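Local coordinates for protein CalS11 (Micromonospora echinospora, PDB 3TOS) that probably catalyses methyl transfer from S-adenosylmethionine to an oxygen atom during the biosynthesis of calicheamicin, at residues V213-L218 and P224-A229; D166-V171 and L192-K197; I228-R231 and G235-H238; G81-T86 and L185-L190. All blocks are in the same frame, centred on the assembly; numbering follows the deposited sequence.

Contact 1 of 4, residues V213-L218 and P224-A229. With NA (sodium ion), chain Q; GLU (glutamic acid), chain P.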
# COMPACT_ATOMS: atom_id res chain seq x y z
N VAL B 213 1.19 -17.38 20.59
CA VAL B 213 0.93 -17.79 21.96
C VAL B 213 -0.27 -17.00 22.45
O VAL B 213 -0.23 -15.76 22.46
CB VAL B 213 2.15 -17.57 22.86
CG1 VAL B 213 1.82 -17.98 24.32
CG2 VAL B 213 3.33 -18.39 22.28
N ALA B 214 -1.36 -17.70 22.77
CA ALA B 214 -2.60 -17.04 23.18
C ALA B 214 -3.04 -17.41 24.60
O ALA B 214 -2.75 -18.51 25.06
CB ALA B 214 -3.72 -17.37 22.19
N PHE B 215 -3.70 -16.47 25.26
CA PHE B 215 -4.13 -16.63 26.66
C PHE B 215 -5.58 -16.30 26.76
O PHE B 215 -6.05 -15.29 26.23
CB PHE B 215 -3.36 -15.67 27.58
CG PHE B 215 -1.88 -15.94 27.64
CD1 PHE B 215 -1.01 -15.21 26.83
CD2 PHE B 215 -1.38 -16.95 28.48
CE1 PHE B 215 0.34 -15.45 26.88
CE2 PHE B 215 -0.01 -17.20 28.55
CZ PHE B 215 0.85 -16.48 27.72
N ASP B 216 -6.31 -17.15 27.48
CA ASP B 216 -7.77 -17.01 27.61
C ASP B 216 -8.19 -16.04 28.71
O ASP B 216 -9.28 -15.49 28.64
CB ASP B 216 -8.42 -18.40 27.85
CG ASP B 216 -9.90 -18.42 27.56
OD1 ASP B 216 -10.70 -18.37 28.51
OD2 ASP B 216 -10.25 -18.57 26.37
N GLU B 217 -7.31 -15.82 29.70
CA GLU B 217 -7.68 -14.98 30.90
C GLU B 217 -6.52 -14.09 31.38
O GLU B 217 -6.43 -13.81 32.57
CB GLU B 217 -8.20 -15.86 32.06
CG GLU B 217 -9.45 -16.71 31.70
CD GLU B 217 -10.72 -15.90 31.55
OE1 GLU B 217 -10.64 -14.68 31.72
OE2 GLU B 217 -11.80 -16.48 31.28
N LEU B 218 -5.71 -13.58 30.45
CA LEU B 218 -4.43 -12.95 30.81
C LEU B 218 -4.66 -11.78 31.80
O LEU B 218 -3.93 -11.63 32.72
CB LEU B 218 -3.72 -12.42 29.56
CG LEU B 218 -2.34 -11.80 29.83
CD1 LEU B 218 -1.40 -12.83 30.46
CD2 LEU B 218 -1.76 -11.24 28.55
N PRO B 224 -5.61 -14.17 37.91
CA PRO B 224 -4.37 -13.43 37.64
C PRO B 224 -3.18 -14.38 37.35
O PRO B 224 -2.08 -13.86 37.10
CB PRO B 224 -4.16 -12.65 38.95
CG PRO B 224 -4.69 -13.59 40.03
CD PRO B 224 -5.94 -14.24 39.35
N GLY B 225 -3.38 -15.71 37.36
CA GLY B 225 -2.23 -16.62 37.27
C GLY B 225 -1.45 -16.55 35.95
O GLY B 225 -0.23 -16.67 35.95
N GLU B 226 -2.17 -16.40 34.82
CA GLU B 226 -1.47 -16.29 33.51
C GLU B 226 -0.57 -15.05 33.47
O GLU B 226 0.56 -15.10 32.94
CB GLU B 226 -2.48 -16.31 32.38
CG GLU B 226 -3.03 -17.73 32.17
CD GLU B 226 -4.29 -17.77 31.36
OE1 GLU B 226 -4.65 -16.73 30.76
OE2 GLU B 226 -4.95 -18.82 31.38
N ASN B 227 -1.07 -13.93 34.01
CA ASN B 227 -0.30 -12.70 34.03
C ASN B 227 0.93 -12.86 34.95
O ASN B 227 2.07 -12.54 34.55
CB ASN B 227 -1.21 -11.53 34.50
CG ASN B 227 -0.52 -10.19 34.44
OD1 ASN B 227 0.61 -10.03 34.91
ND2 ASN B 227 -1.18 -9.21 33.81
N ILE B 228 0.72 -13.38 36.14
CA ILE B 228 1.82 -13.58 37.07
C ILE B 228 2.87 -14.51 36.45
O ILE B 228 4.09 -14.24 36.55
CB ILE B 228 1.35 -14.15 38.42
CG1 ILE B 228 0.45 -13.13 39.16
CG2 ILE B 228 2.55 -14.44 39.33
CD1 ILE B 228 -0.49 -13.82 40.18
N ALA B 229 2.41 -15.56 35.76
CA ALA B 229 3.29 -16.48 35.07
C ALA B 229 4.10 -15.76 33.97
O ALA B 229 5.35 -15.93 33.87
CB ALA B 229 2.52 -17.66 34.49
NA NA Q . -11.96 -15.77 28.52
N GLU P . -12.00 -19.15 30.62
CA GLU P . -13.38 -19.74 30.63
C GLU P . -14.32 -18.82 29.85
O GLU P . -13.88 -17.78 29.32
CB GLU P . -13.91 -19.92 32.09
CG GLU P . -14.02 -18.58 32.86
CD GLU P . -14.46 -18.74 34.32
OE1 GLU P . -15.09 -19.77 34.67
OE2 GLU P . -14.27 -17.78 35.08
OXT GLU P . -15.54 -19.04 29.74
O HOH W 1 -3.78 -13.70 34.41
O HOH W 2 -14.07 -14.05 27.25
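E226, near the start of helix 225-233, lays its carboxylate against the turn that leaves strand 211-215 of the Rossmann-like methyltransferase sheet, beside F215, E217 and L218. Its chain runs extended beyond CG and slides past F215 in the opposite direction, the carboxylate and ring planes 42° apart. The methylenes of E226 run alongside CD2, at one corner of the ring, with E226 CB lying 4.1 Å from F215 CD2, while the acid end reaches the backbone: E217 N donates at 3.0 Å to the syn lone pair of E226 OE1, with a bent N-H...O angle of 144°. The other oxygen, OE2, receives a weak bond from D191 N. L218 puts its CD1 methyl above the rim of the F215 ring and 4.1 Å from E226 CB, so the methyl, the ring and the glutamate methylenes pack together, while backbone amides meet both carboxylate oxygens.

The same turn carries two acids of the glutamate site. D216 binds the sodium ion through both O and OD1, and OD1 accepts from the amino group of the bound glutamate, GLU N, at 2.6 Å. E217, modelled in two conformers, adds OE2 to both in the one described here, and its OE1 accepts from N220 ND2. N227 uses OD1 to accept from R231 NE and ND2 to donate to T181 O of the second subunit. Between turn and helix a water donates to L218 O and accepts from N227 N, each at 2.7 Å.

Contact 2 of 4, residues D166-V171 and L192-K197. With SAH (S-adenosyl-L-homocysteine), chain O.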
# COMPACT_ATOMS: atom_id res chain seq x y z
N ASP B 166 -1.67 -34.06 34.67
CA ASP B 166 -1.22 -32.71 35.04
C ASP B 166 -0.18 -32.23 34.06
O ASP B 166 0.83 -32.91 33.86
CB ASP B 166 -0.64 -32.82 36.44
CG ASP B 166 -0.29 -31.51 37.03
OD1 ASP B 166 0.01 -30.54 36.32
OD2 ASP B 166 -0.39 -31.41 38.26
N VAL B 167 -0.43 -31.08 33.42
CA VAL B 167 0.49 -30.51 32.39
C VAL B 167 1.90 -30.34 32.88
O VAL B 167 2.85 -30.35 32.07
CB VAL B 167 0.00 -29.19 31.74
CG1 VAL B 167 -1.29 -29.42 30.88
CG2 VAL B 167 -0.20 -28.09 32.78
N ARG B 168 2.09 -30.16 34.18
CA ARG B 168 3.46 -30.04 34.71
C ARG B 168 4.31 -31.27 34.37
O ARG B 168 5.54 -31.17 34.18
CB ARG B 168 3.45 -29.80 36.22
CG ARG B 168 2.88 -28.43 36.54
CD ARG B 168 2.68 -28.18 38.02
NE ARG B 168 1.44 -28.81 38.43
CZ ARG B 168 0.74 -28.45 39.50
NH1 ARG B 168 1.13 -27.44 40.28
NH2 ARG B 168 -0.36 -29.10 39.77
N GLU B 169 3.63 -32.41 34.27
CA GLU B 169 4.31 -33.68 33.88
C GLU B 169 4.11 -34.03 32.41
O GLU B 169 5.04 -34.50 31.70
CB GLU B 169 3.83 -34.83 34.78
CG GLU B 169 4.43 -34.81 36.18
CD GLU B 169 4.03 -33.61 37.12
OE1 GLU B 169 2.84 -33.43 37.49
OE2 GLU B 169 4.96 -32.88 37.54
N THR B 170 2.86 -33.87 31.94
CA THR B 170 2.51 -34.45 30.64
C THR B 170 3.03 -33.60 29.48
O THR B 170 3.24 -34.13 28.41
CB THR B 170 1.00 -34.59 30.48
OG1 THR B 170 0.40 -33.30 30.55
CG2 THR B 170 0.40 -35.48 31.57
N VAL B 171 3.20 -32.26 29.66
CA VAL B 171 3.70 -31.44 28.55
C VAL B 171 5.19 -31.68 28.29
O VAL B 171 5.58 -31.98 27.19
CB VAL B 171 3.33 -29.91 28.69
CG1 VAL B 171 4.08 -29.05 27.61
CG2 VAL B 171 1.80 -29.76 28.51
N LEU B 192 -4.72 -21.20 35.94
CA LEU B 192 -3.92 -21.20 37.18
C LEU B 192 -2.48 -20.85 36.89
O LEU B 192 -1.90 -21.24 35.84
CB LEU B 192 -3.95 -22.60 37.79
CG LEU B 192 -5.38 -23.08 38.06
CD1 LEU B 192 -5.26 -24.53 38.61
CD2 LEU B 192 -6.02 -22.15 39.15
N TYR B 193 -1.87 -20.18 37.88
CA TYR B 193 -0.48 -19.73 37.79
C TYR B 193 0.54 -20.84 37.57
O TYR B 193 1.31 -20.78 36.60
CB TYR B 193 -0.16 -18.98 39.09
CG TYR B 193 1.31 -18.81 39.36
CD1 TYR B 193 2.11 -18.07 38.49
CD2 TYR B 193 1.88 -19.35 40.51
CE1 TYR B 193 3.45 -17.92 38.70
CE2 TYR B 193 3.28 -19.24 40.73
CZ TYR B 193 4.04 -18.51 39.81
OH TYR B 193 5.40 -18.31 40.00
N GLU B 194 0.58 -21.84 38.44
CA GLU B 194 1.71 -22.83 38.40
C GLU B 194 1.79 -23.62 37.08
O GLU B 194 2.86 -23.71 36.49
CB GLU B 194 1.65 -23.79 39.60
CG GLU B 194 1.95 -23.06 40.89
CD GLU B 194 2.14 -24.00 42.06
OE1 GLU B 194 2.53 -25.19 41.83
OE2 GLU B 194 2.00 -23.57 43.21
N PRO B 195 0.68 -24.21 36.62
CA PRO B 195 0.81 -24.97 35.39
C PRO B 195 1.06 -24.06 34.19
O PRO B 195 1.75 -24.47 33.26
CB PRO B 195 -0.57 -25.66 35.28
CG PRO B 195 -1.48 -24.87 36.12
CD PRO B 195 -0.64 -24.42 37.28
N THR B 196 0.49 -22.85 34.20
CA THR B 196 0.80 -21.91 33.12
C THR B 196 2.30 -21.65 33.02
O THR B 196 2.84 -21.65 31.91
CB THR B 196 0.01 -20.60 33.26
OG1 THR B 196 -1.40 -20.92 33.25
CG2 THR B 196 0.34 -19.61 32.12
N LYS B 197 2.91 -21.30 34.13
CA LYS B 197 4.34 -21.05 34.18
C LYS B 197 5.15 -22.24 33.70
O LYS B 197 6.06 -22.06 32.88
CB LYS B 197 4.75 -20.70 35.64
CG LYS B 197 6.27 -20.34 35.76
CD LYS B 197 6.57 -19.93 37.22
CE LYS B 197 7.99 -19.39 37.39
NZ LYS B 197 8.93 -20.50 37.34
N SAH O . -10.81 -24.55 26.81
CA SAH O . -12.06 -24.94 27.53
CB SAH O . -12.11 -24.43 28.96
CG SAH O . -11.02 -25.06 29.84
SD SAH O . -11.43 -24.83 31.56
C SAH O . -13.22 -24.34 26.74
O SAH O . -14.42 -24.55 27.10
OXT SAH O . -13.02 -23.74 25.67
C5' SAH O . -9.84 -25.00 32.39
C4' SAH O . -9.20 -26.42 32.25
O4' SAH O . -7.83 -26.35 32.68
C3' SAH O . -9.90 -27.40 33.20
O3' SAH O . -10.53 -28.46 32.45
C2' SAH O . -8.78 -27.86 34.11
O2' SAH O . -8.85 -29.24 34.52
C1' SAH O . -7.53 -27.59 33.24
N9 SAH O . -6.29 -27.46 34.05
C8 SAH O . -6.00 -26.50 34.97
N7 SAH O . -4.79 -26.84 35.50
C5 SAH O . -4.34 -27.99 34.95
C6 SAH O . -3.15 -28.82 35.11
N6 SAH O . -2.22 -28.50 36.05
N1 SAH O . -3.06 -29.92 34.32
C2 SAH O . -4.02 -30.23 33.40
N3 SAH O . -5.18 -29.55 33.24
C4 SAH O . -5.32 -28.39 33.97
O HOH W 3 3.95 -26.68 40.44
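A salt bridge and a small apolar patch join V167 and R168 to E194 and P195, where the first turns of helices 167-177 and 193-203 run almost parallel, 18° apart, beside the adenine of S-adenosyl-L-homocysteine. V167 CG2, turned between its backbone N and carbonyl carbon, meets P195 CB at 3.5 Å; proline suits a first helical turn, where no amide hydrogen is needed. Farther out, R168 presents NH1, in the guanidinium plane, to E194 OE1 at 3.1 Å, the two flat groups 70° apart and a water bridging the same atoms. Side-on, its NE and NH2 grip D166, NH2 meeting OD2 at 2.8 Å, and D114 takes NH2 as well; N116 holds the other oxygen of E194.

D166 is the N-cap of helix 167-177: OD1 accepts from three donors, R168 N, R168 NE and, at 3.0 Å, SAH N6, while V167 N donates to SAH N1 at 3.0 Å. Replacing the aspartate by an alanine would probably deprive N6 of its acceptor, uncap the helix and cost the arginine one of its carboxylate partners. The pair of bonds reads the donor and acceptor edge of adenine, and the adjoining arginine is likely to keep D166 negatively charged.

Contact 3 of 4, residues I228-R231 and G235-H238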
# COMPACT_ATOMS: atom_id res chain seq x y z
N ILE B 228 0.72 -13.38 36.14
CA ILE B 228 1.82 -13.58 37.07
C ILE B 228 2.87 -14.51 36.45
O ILE B 228 4.09 -14.24 36.55
CB ILE B 228 1.35 -14.15 38.42
CG1 ILE B 228 0.45 -13.13 39.16
CG2 ILE B 228 2.55 -14.44 39.33
CD1 ILE B 228 -0.49 -13.82 40.18
N ALA B 229 2.41 -15.56 35.76
CA ALA B 229 3.29 -16.48 35.07
C ALA B 229 4.10 -15.76 33.97
O ALA B 229 5.35 -15.93 33.87
CB ALA B 229 2.52 -17.66 34.49
N MSE B 230 3.42 -15.00 33.12
CA MSE B 230 4.10 -14.31 32.04
C MSE B 230 5.10 -13.30 32.60
O MSE B 230 6.21 -13.16 32.06
CB MSE B 230 3.12 -13.58 31.11
CG MSE B 230 3.85 -12.76 30.04
SE MSE B 230 2.92 -12.58 28.32
CE MSE B 230 3.59 -14.20 27.46
N ARG B 231 4.74 -12.59 33.65
CA ARG B 231 5.67 -11.60 34.19
C ARG B 231 6.91 -12.26 34.78
O ARG B 231 8.03 -11.69 34.74
CB ARG B 231 4.95 -10.72 35.22
CG ARG B 231 4.17 -9.62 34.55
CD ARG B 231 3.62 -8.58 35.57
NE ARG B 231 2.57 -9.08 36.47
CZ ARG B 231 2.68 -9.23 37.78
NH1 ARG B 231 1.62 -9.66 38.45
NH2 ARG B 231 3.84 -8.95 38.41
N GLY B 235 8.08 -11.48 30.86
CA GLY B 235 7.77 -10.06 30.93
C GLY B 235 6.64 -9.73 29.97
O GLY B 235 6.58 -10.29 28.85
N LEU B 236 5.75 -8.81 30.36
CA LEU B 236 4.61 -8.47 29.50
C LEU B 236 5.02 -7.71 28.26
O LEU B 236 4.24 -7.69 27.30
CB LEU B 236 3.56 -7.67 30.30
CG LEU B 236 2.78 -8.53 31.32
CD1 LEU B 236 1.95 -7.65 32.30
CD2 LEU B 236 1.82 -9.51 30.63
N ASP B 237 6.24 -7.15 28.23
CA ASP B 237 6.68 -6.41 27.03
C ASP B 237 7.75 -7.21 26.27
O ASP B 237 8.48 -6.66 25.40
CB ASP B 237 7.16 -4.99 27.36
CG ASP B 237 8.42 -4.99 28.24
OD1 ASP B 237 8.87 -6.09 28.71
OD2 ASP B 237 8.98 -3.89 28.48
N HIS B 238 7.86 -8.52 26.57
CA HIS B 238 8.73 -9.37 25.78
C HIS B 238 8.33 -9.39 24.30
O HIS B 238 9.18 -9.40 23.38
CB HIS B 238 8.70 -10.78 26.33
CG HIS B 238 9.57 -11.73 25.56
ND1 HIS B 238 10.93 -11.78 25.74
CD2 HIS B 238 9.27 -12.65 24.61
CE1 HIS B 238 11.44 -12.70 24.93
NE2 HIS B 238 10.44 -13.27 24.27
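L236 inserts its branched end between the side chains of M230 and R231, and this is the close-packed half of the contact between the last turns of helix 225-233 and the loop that follows. With CG anti to its own carbonyl carbon (chi1 -72°), the leucine directs one methyl to each neighbour: CD2 approaches M230 CG at 3.9 Å, and CD1 lies 3.7 Å from R231 CG, continuing along the arginine to the edge of its guanidinium. M230 was deposited as selenomethionine in two conformers, so its contacts hold for the one described. An alanine in place of the leucine would probably open a gap between the two helix side chains and let the methylene chain of the arginine shift. R231 itself is held at its polar end by N227, within the helix, and by P179 of the second subunit. G235 belongs to the tight half too, its N donating to M230 O at 2.8 Å; its positive phi of 94° would drive a CB into the preceding carbonyl oxygen, hence glycine.

The loose side is D237 and H238, which scarcely meet the helix and are partly exposed. The ring of H238 meets that of W255 of its own chain. A backbone bond closes the type I beta turn, H238 N to G235 O at 3.2 Å, and the second subunit holds it from outside: T208 is hydrogen-bonded to L236 O, and W255 to D237. The G235-M230 bond, spanning five residues, is a 6→1 hydrogen bond of the kind found where an alpha helix terminates and the chain turns aside.

Contact 4 of 4, residues G81-T86 and L185-L190. With SAH (S-adenosyl-L-homocysteine), chain O.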
# COMPACT_ATOMS: atom_id res chain seq x y z
N GLY B 81 -14.01 -29.70 25.40
CA GLY B 81 -13.41 -29.76 24.07
C GLY B 81 -13.92 -28.72 23.10
O GLY B 81 -13.64 -28.85 21.91
N ARG B 82 -14.58 -27.66 23.56
CA ARG B 82 -15.07 -26.62 22.65
C ARG B 82 -14.07 -26.21 21.58
O ARG B 82 -14.38 -26.15 20.38
CB ARG B 82 -15.40 -25.37 23.48
CG ARG B 82 -15.86 -24.21 22.56
CD ARG B 82 -16.35 -22.95 23.32
NE ARG B 82 -15.33 -22.46 24.26
CZ ARG B 82 -15.36 -21.28 24.89
NH1 ARG B 82 -16.34 -20.41 24.64
NH2 ARG B 82 -14.35 -20.93 25.70
N HIS B 83 -12.88 -25.83 22.03
CA HIS B 83 -11.88 -25.34 21.08
C HIS B 83 -11.31 -26.45 20.19
O HIS B 83 -10.96 -26.18 19.05
CB HIS B 83 -10.74 -24.63 21.82
CG HIS B 83 -11.16 -23.34 22.45
ND1 HIS B 83 -10.50 -22.82 23.52
CD2 HIS B 83 -12.14 -22.45 22.13
CE1 HIS B 83 -11.07 -21.66 23.87
NE2 HIS B 83 -12.06 -21.41 23.02
N LEU B 84 -11.20 -27.69 20.69
CA LEU B 84 -10.62 -28.77 19.87
C LEU B 84 -11.56 -29.10 18.73
O LEU B 84 -11.11 -29.33 17.61
CB LEU B 84 -10.37 -30.04 20.69
CG LEU B 84 -9.39 -29.92 21.88
CD1 LEU B 84 -9.05 -31.25 22.54
CD2 LEU B 84 -8.13 -29.11 21.52
N GLY B 85 -12.87 -29.09 19.01
CA GLY B 85 -13.92 -29.28 17.98
C GLY B 85 -13.73 -28.21 16.94
O GLY B 85 -13.73 -28.50 15.73
N THR B 86 -13.62 -26.96 17.39
CA THR B 86 -13.47 -25.84 16.47
C THR B 86 -12.23 -26.02 15.55
O THR B 86 -12.32 -25.90 14.34
CB THR B 86 -13.35 -24.52 17.24
OG1 THR B 86 -14.50 -24.44 18.12
CG2 THR B 86 -13.36 -23.37 16.23
N LEU B 185 0.65 -22.89 17.21
CA LEU B 185 -0.33 -22.15 18.03
C LEU B 185 -0.42 -22.86 19.39
O LEU B 185 -0.66 -24.06 19.46
CB LEU B 185 -1.72 -22.11 17.32
CG LEU B 185 -2.92 -21.58 18.13
CD1 LEU B 185 -2.67 -20.11 18.57
CD2 LEU B 185 -4.18 -21.72 17.28
N ALA B 186 -0.16 -22.12 20.46
CA ALA B 186 -0.22 -22.62 21.84
C ALA B 186 -1.31 -21.83 22.53
O ALA B 186 -1.17 -20.59 22.70
CB ALA B 186 1.10 -22.41 22.55
N TYR B 187 -2.44 -22.51 22.83
CA TYR B 187 -3.60 -21.86 23.45
C TYR B 187 -3.65 -22.16 24.94
O TYR B 187 -3.96 -23.27 25.36
CB TYR B 187 -4.91 -22.27 22.72
CG TYR B 187 -6.00 -21.28 23.08
CD1 TYR B 187 -6.81 -21.46 24.23
CD2 TYR B 187 -6.21 -20.12 22.32
CE1 TYR B 187 -7.74 -20.50 24.61
CE2 TYR B 187 -7.16 -19.17 22.67
CZ TYR B 187 -7.90 -19.36 23.81
OH TYR B 187 -8.84 -18.40 24.16
N PHE B 188 -3.35 -21.16 25.76
CA PHE B 188 -3.37 -21.34 27.21
C PHE B 188 -4.73 -21.06 27.80
O PHE B 188 -5.20 -19.90 27.80
CB PHE B 188 -2.35 -20.37 27.84
CG PHE B 188 -0.94 -20.84 27.68
CD1 PHE B 188 -0.23 -20.63 26.48
CD2 PHE B 188 -0.32 -21.48 28.73
CE1 PHE B 188 1.10 -21.10 26.33
CE2 PHE B 188 0.99 -21.93 28.61
CZ PHE B 188 1.74 -21.72 27.39
N ASP B 189 -5.33 -22.08 28.36
CA ASP B 189 -6.63 -21.94 29.02
C ASP B 189 -6.69 -22.78 30.29
O ASP B 189 -7.70 -23.47 30.57
CB ASP B 189 -7.78 -22.34 28.07
CG ASP B 189 -9.12 -21.78 28.51
OD1 ASP B 189 -9.16 -21.04 29.50
OD2 ASP B 189 -10.14 -22.10 27.85
N LEU B 190 -5.63 -22.70 31.09
CA LEU B 190 -5.58 -23.46 32.35
C LEU B 190 -6.02 -22.65 33.53
O LEU B 190 -6.26 -23.23 34.61
CB LEU B 190 -4.12 -23.90 32.65
CG LEU B 190 -3.40 -24.72 31.58
CD1 LEU B 190 -1.88 -24.53 31.77
CD2 LEU B 190 -3.76 -26.20 31.80
N SAH O . -10.81 -24.55 26.81
CA SAH O . -12.06 -24.94 27.53
CB SAH O . -12.11 -24.43 28.96
CG SAH O . -11.02 -25.06 29.84
SD SAH O . -11.43 -24.83 31.56
C SAH O . -13.22 -24.34 26.74
O SAH O . -14.42 -24.55 27.10
OXT SAH O . -13.02 -23.74 25.67
C5' SAH O . -9.84 -25.00 32.39
C4' SAH O . -9.20 -26.42 32.25
O4' SAH O . -7.83 -26.35 32.68
C3' SAH O . -9.90 -27.40 33.20
O3' SAH O . -10.53 -28.46 32.45
C2' SAH O . -8.78 -27.86 34.11
O2' SAH O . -8.85 -29.24 34.52
C1' SAH O . -7.53 -27.59 33.24
N9 SAH O . -6.29 -27.46 34.05
C8 SAH O . -6.00 -26.50 34.97
N7 SAH O . -4.79 -26.84 35.50
C5 SAH O . -4.34 -27.99 34.95
C6 SAH O . -3.15 -28.82 35.11
N6 SAH O . -2.22 -28.50 36.05
N1 SAH O . -3.06 -29.92 34.32
C2 SAH O . -4.02 -30.23 33.40
N3 SAH O . -5.18 -29.55 33.24
C4 SAH O . -5.32 -28.39 33.97
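H83, whose CG stands anti to the carbonyl carbon (chi1 -69°), and Y187, whose CG stands anti to the backbone N (chi1 -162°), bring their rings together between helix 82-94 and strand 183-188. The imidazole turns its edge toward the phenol face in an offset edge-to-face pair, centroids 4.9 Å apart, with CE1 of H83 coming within 3.6 Å of CE1 of Y187. Polar partners fix both rings: E75 and D55 bind the two nitrogens of H83, and D216 takes the hydroxyl of Y187. A flat ring with a nitrogen at each side suits H83, which can be held at its rim while its face stays turned to the ligand: OXT of S-adenosyl-L-homocysteine sits over the ring centre.

This is the cofactor end of the Rossmann-like methyltransferase fold, and E75, G77 and G81 are consistent with a variant of its glycine-rich loop, (D/E)-x-G-x-G-x-G, lacking the middle glycine. G81, at the N-cap of helix 82-94, has a positive phi that a side chain would resist. Directly after it, R82 reaches the ligand carboxylate in the guanidinium plane, NE donating to SAH OXT at 3.0 Å and NH2 to the same oxygen at 3.1 Å. From the strand side, D189 accepts from the ligand amino group, with SAH N 2.7 Å from D189 OD2, so the carboxylate and amino groups are probably each met by a group of opposite charge. L190 supplies the apolar touch farther along, its CD2 methyl lying 3.5 Å from SAH C4 of the adenine.

In the fold
Contact 4 opens first, at residues 81-86, and closes about a hundred residues later at 185-190, bringing the helix after strand 72-76 to strand 183-188. Contact 2 opens inside that span, at 166-171, and closes beyond it, at 192-197, so the two cross; contact 2 holds the adenine, contact 4 the amino-acid end and, through L190, the adenine as well. Contacts 1 and 3 come after both, the second beginning where the first ends. Contact 1 closes a five-residue loop from strand 211-215, the sheet neighbour of strand 183-188, to helix 225-233; contact 3, sharing I228 and A229, ties that helix to the next loop. Y193 and K197 of contact 2 pack on that helix.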